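Local coordinates for DUF4442 domain-containing protein (Pseudomonas aeruginosa, PDB 1YOC) that is of unknown function but has a hotdog fold and may act as a PaaI-like thioesterase, at residues H57-A69 against M93-A107. Residues are numbered along the deposited sequence; the frame is centred on the assembly and turned at random.
Sequences HIGTVHAIALCNA and MTVEYLAKATGDVRA
Val61 N donates to Ala101 O at 2.8 Å, and an N-H...O angle of 179° with the donor in the carbonyl plane marks this as a straight bond between the two loops. A water closes a second link beside it: it donates to Val61 O, accepts from Ala101 N and pairs with Thr60 OG1, a hydroxyl that is also bonded to Asn56. Followed outward, the Val61 side chain first sets CB against Ala101 CB at 3.7 Å. Its CG2, anti to the carbonyl carbon, lies against Ala101 O (3.4 Å) and then the Gly103 carbonyl oxygen. At its far side Val61 CG2 meets Val105 CG2 at 4.2 Å. This loop leads through His62, the N-cap, into helix 63-81, the central helix that the antiparallel sheet wraps in a hotdog fold; the axes of helix segment 63-69 and strand segment 93-97 come within 10.2 Å, their N-to-C directions 132° apart. On the helix, Leu66 CD2 lies over both Val105 methyls, 3.8 Å from CG2, the two side chains crossing at about a right angle. The next residue, Cys67, turns SG toward strand 93-97, with Met93 CE and Val95 CG1 each at 4.0 Å, the methionine chain bending at chi3 (69°) to bring its methyl there. Tyr97 lays its ring obliquely against Ala63, with CE1 3.4 Å from Ala63 CB. Strand residues 93-96 pair antiparallel with a strand of the second subunit, which carries the sheet across the dimer interface.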
# COMPACT_ATOMS: atom_id res chain seq x y z
N HIS B 57 10.94 5.84 -7.37
CA HIS B 57 11.83 6.28 -8.45
C HIS B 57 12.55 7.60 -8.25
O HIS B 57 13.40 7.94 -9.08
CB HIS B 57 11.11 6.30 -9.79
CG HIS B 57 9.91 7.18 -9.82
ND1 HIS B 57 8.73 6.86 -9.18
CD2 HIS B 57 9.73 8.42 -10.35
CE1 HIS B 57 7.88 7.87 -9.30
NE2 HIS B 57 8.46 8.82 -10.01
N ILE B 58 12.22 8.35 -7.18
CA ILE B 58 12.96 9.56 -6.89
C ILE B 58 13.83 9.34 -5.64
O ILE B 58 14.32 10.29 -5.03
CB ILE B 58 12.07 10.80 -6.71
CG1 ILE B 58 11.08 10.63 -5.55
CG2 ILE B 58 11.35 11.06 -8.01
CD1 ILE B 58 10.54 11.95 -5.09
N GLY B 59 14.05 8.07 -5.30
CA GLY B 59 14.90 7.69 -4.18
C GLY B 59 14.42 8.08 -2.79
O GLY B 59 15.23 8.27 -1.88
N THR B 60 13.11 8.24 -2.63
CA THR B 60 12.59 8.54 -1.30
C THR B 60 11.76 7.31 -0.90
O THR B 60 11.58 6.38 -1.69
CB THR B 60 11.77 9.88 -1.25
OG1 THR B 60 10.60 9.79 -2.05
CG2 THR B 60 12.61 11.05 -1.77
N VAL B 61 11.27 7.29 0.32
CA VAL B 61 10.51 6.11 0.77
C VAL B 61 9.20 6.02 -0.01
O VAL B 61 8.44 7.00 -0.14
CB VAL B 61 10.25 6.14 2.28
CG1 VAL B 61 9.52 4.80 2.69
CG2 VAL B 61 11.61 6.20 3.05
N HIS B 62 8.94 4.83 -0.52
CA HIS B 62 7.79 4.60 -1.37
C HIS B 62 6.47 4.80 -0.66
O HIS B 62 6.29 4.36 0.47
CB HIS B 62 7.88 3.18 -1.91
CG HIS B 62 6.98 2.91 -3.07
ND1 HIS B 62 7.45 2.68 -4.35
CD2 HIS B 62 5.65 2.67 -3.10
CE1 HIS B 62 6.45 2.28 -5.11
NE2 HIS B 62 5.35 2.26 -4.38
N ALA B 63 5.57 5.48 -1.36
CA ALA B 63 4.22 5.76 -0.84
C ALA B 63 3.55 4.50 -0.27
O ALA B 63 2.86 4.56 0.78
CB ALA B 63 3.32 6.32 -1.99
N ILE B 64 3.72 3.38 -0.96
CA ILE B 64 3.04 2.16 -0.52
C ILE B 64 3.75 1.52 0.68
O ILE B 64 3.12 0.79 1.44
CB ILE B 64 2.79 1.21 -1.72
CG1 ILE B 64 2.05 2.00 -2.84
CG2 ILE B 64 1.90 0.00 -1.30
CD1 ILE B 64 0.60 2.56 -2.38
N ALA B 65 5.06 1.78 0.83
CA ALA B 65 5.77 1.26 2.02
C ALA B 65 5.20 2.02 3.27
O ALA B 65 5.05 1.45 4.37
CB ALA B 65 7.29 1.53 1.89
N LEU B 66 4.87 3.29 3.09
CA LEU B 66 4.28 4.08 4.16
C LEU B 66 2.89 3.50 4.46
O LEU B 66 2.46 3.43 5.63
CB LEU B 66 4.15 5.57 3.73
CG LEU B 66 5.48 6.25 3.35
CD1 LEU B 66 5.19 7.61 2.69
CD2 LEU B 66 6.36 6.41 4.57
N CYS B 67 2.15 3.13 3.42
CA CYS B 67 0.81 2.55 3.64
C CYS B 67 0.97 1.25 4.43
O CYS B 67 0.14 0.94 5.29
CB CYS B 67 0.09 2.22 2.32
SG CYS B 67 -0.45 3.66 1.40
N ASN B 68 2.01 0.47 4.09
CA ASN B 68 2.22 -0.79 4.80
C ASN B 68 2.44 -0.57 6.31
O ASN B 68 1.92 -1.33 7.15
CB ASN B 68 3.42 -1.52 4.19
CG ASN B 68 3.25 -3.06 4.19
OD1 ASN B 68 4.17 -3.78 3.80
ND2 ASN B 68 2.07 -3.56 4.60
N ALA B 69 3.22 0.46 6.66
CA ALA B 69 3.47 0.76 8.06
C ALA B 69 2.13 1.15 8.73
O ALA B 69 1.86 0.79 9.88
CB ALA B 69 4.47 1.97 8.19
N MET B 93 -9.45 2.46 3.03
CA MET B 93 -8.34 3.28 3.52
C MET B 93 -8.21 4.50 2.62
O MET B 93 -8.36 4.40 1.40
CB MET B 93 -7.01 2.52 3.51
CG MET B 93 -5.80 3.45 3.81
SD MET B 93 -4.21 2.57 3.85
CE MET B 93 -4.03 2.13 2.11
N THR B 94 -8.02 5.66 3.24
CA THR B 94 -7.76 6.87 2.47
C THR B 94 -6.45 7.42 2.99
O THR B 94 -6.23 7.53 4.19
CB THR B 94 -8.86 7.96 2.59
OG1 THR B 94 -10.06 7.45 1.98
CG2 THR B 94 -8.43 9.28 1.84
N VAL B 95 -5.55 7.77 2.07
CA VAL B 95 -4.27 8.33 2.48
C VAL B 95 -3.98 9.64 1.69
O VAL B 95 -4.53 9.87 0.60
CB VAL B 95 -3.08 7.36 2.18
CG1 VAL B 95 -3.34 5.99 2.83
CG2 VAL B 95 -2.92 7.16 0.62
N GLU B 96 -3.14 10.49 2.27
CA GLU B 96 -2.66 11.72 1.61
C GLU B 96 -1.15 11.79 1.77
O GLU B 96 -0.60 11.52 2.86
CB GLU B 96 -3.31 12.98 2.23
CG GLU B 96 -4.78 13.10 1.75
CD GLU B 96 -5.46 14.28 2.39
OE1 GLU B 96 -5.95 14.15 3.53
OE2 GLU B 96 -5.48 15.34 1.76
N TYR B 97 -0.48 12.14 0.68
CA TYR B 97 0.96 12.21 0.67
C TYR B 97 1.34 13.65 0.92
O TYR B 97 1.16 14.51 0.06
CB TYR B 97 1.47 11.71 -0.68
CG TYR B 97 0.97 10.30 -0.94
CD1 TYR B 97 1.28 9.26 -0.05
CD2 TYR B 97 0.20 10.00 -2.08
CE1 TYR B 97 0.84 7.94 -0.29
CE2 TYR B 97 -0.25 8.67 -2.32
CZ TYR B 97 0.08 7.66 -1.43
OH TYR B 97 -0.32 6.36 -1.65
N LEU B 98 1.88 13.92 2.11
CA LEU B 98 2.18 15.30 2.48
C LEU B 98 3.54 15.85 2.07
O LEU B 98 3.66 17.06 1.80
CB LEU B 98 2.06 15.46 4.00
CG LEU B 98 0.78 14.85 4.63
CD1 LEU B 98 0.76 15.22 6.10
CD2 LEU B 98 -0.48 15.34 3.90
N ALA B 99 4.56 15.01 2.10
CA ALA B 99 5.92 15.44 1.78
C ALA B 99 6.71 14.20 1.39
O ALA B 99 6.28 13.09 1.67
CB ALA B 99 6.56 16.09 3.05
N LYS B 100 7.85 14.38 0.75
CA LYS B 100 8.70 13.23 0.43
C LYS B 100 9.25 12.69 1.74
O LYS B 100 9.57 13.45 2.64
CB LYS B 100 9.87 13.63 -0.48
CG LYS B 100 9.41 14.30 -1.80
CD LYS B 100 8.06 13.73 -2.27
CE LYS B 100 7.61 14.33 -3.60
NZ LYS B 100 8.55 13.91 -4.66
N ALA B 101 9.41 11.37 1.83
CA ALA B 101 9.90 10.73 3.05
C ALA B 101 11.36 10.39 2.78
O ALA B 101 11.68 9.42 2.07
CB ALA B 101 9.10 9.48 3.33
N THR B 102 12.23 11.21 3.34
CA THR B 102 13.67 11.07 3.05
C THR B 102 14.55 10.40 4.08
O THR B 102 15.78 10.57 4.07
CB THR B 102 14.23 12.46 2.76
OG1 THR B 102 14.19 13.22 3.96
CG2 THR B 102 13.38 13.16 1.67
N GLY B 103 13.96 9.64 4.99
CA GLY B 103 14.75 8.97 6.01
C GLY B 103 13.90 7.93 6.72
O GLY B 103 12.83 7.58 6.21
N ASP B 104 14.37 7.41 7.85
CA ASP B 104 13.62 6.41 8.60
C ASP B 104 12.27 6.97 9.02
O ASP B 104 12.16 8.13 9.39
CB ASP B 104 14.39 5.94 9.85
CG ASP B 104 15.76 5.34 9.50
OD1 ASP B 104 15.98 4.80 8.38
OD2 ASP B 104 16.64 5.40 10.38
N VAL B 105 11.27 6.11 8.94
CA VAL B 105 9.89 6.46 9.23
C VAL B 105 9.35 5.98 10.57
O VAL B 105 9.70 4.90 11.05
CB VAL B 105 8.99 5.86 8.09
CG1 VAL B 105 7.55 6.30 8.28
CG2 VAL B 105 9.48 6.38 6.72
N ARG B 106 8.51 6.82 11.18
CA ARG B 106 7.84 6.50 12.45
C ARG B 106 6.33 6.70 12.15
O ARG B 106 5.93 7.77 11.69
CB ARG B 106 8.29 7.48 13.55
CG ARG B 106 7.75 7.23 14.99
CD ARG B 106 8.40 8.26 16.02
NE ARG B 106 7.56 9.46 16.26
CZ ARG B 106 7.81 10.69 15.78
NH1 ARG B 106 8.89 10.91 15.03
NH2 ARG B 106 7.00 11.71 16.05
N ALA B 107 5.51 5.68 12.38
CA ALA B 107 4.09 5.83 12.12
C ALA B 107 3.35 5.69 13.43
O ALA B 107 3.59 4.75 14.18
CB ALA B 107 3.63 4.75 11.09
O HOH W 1 8.54 9.59 -0.20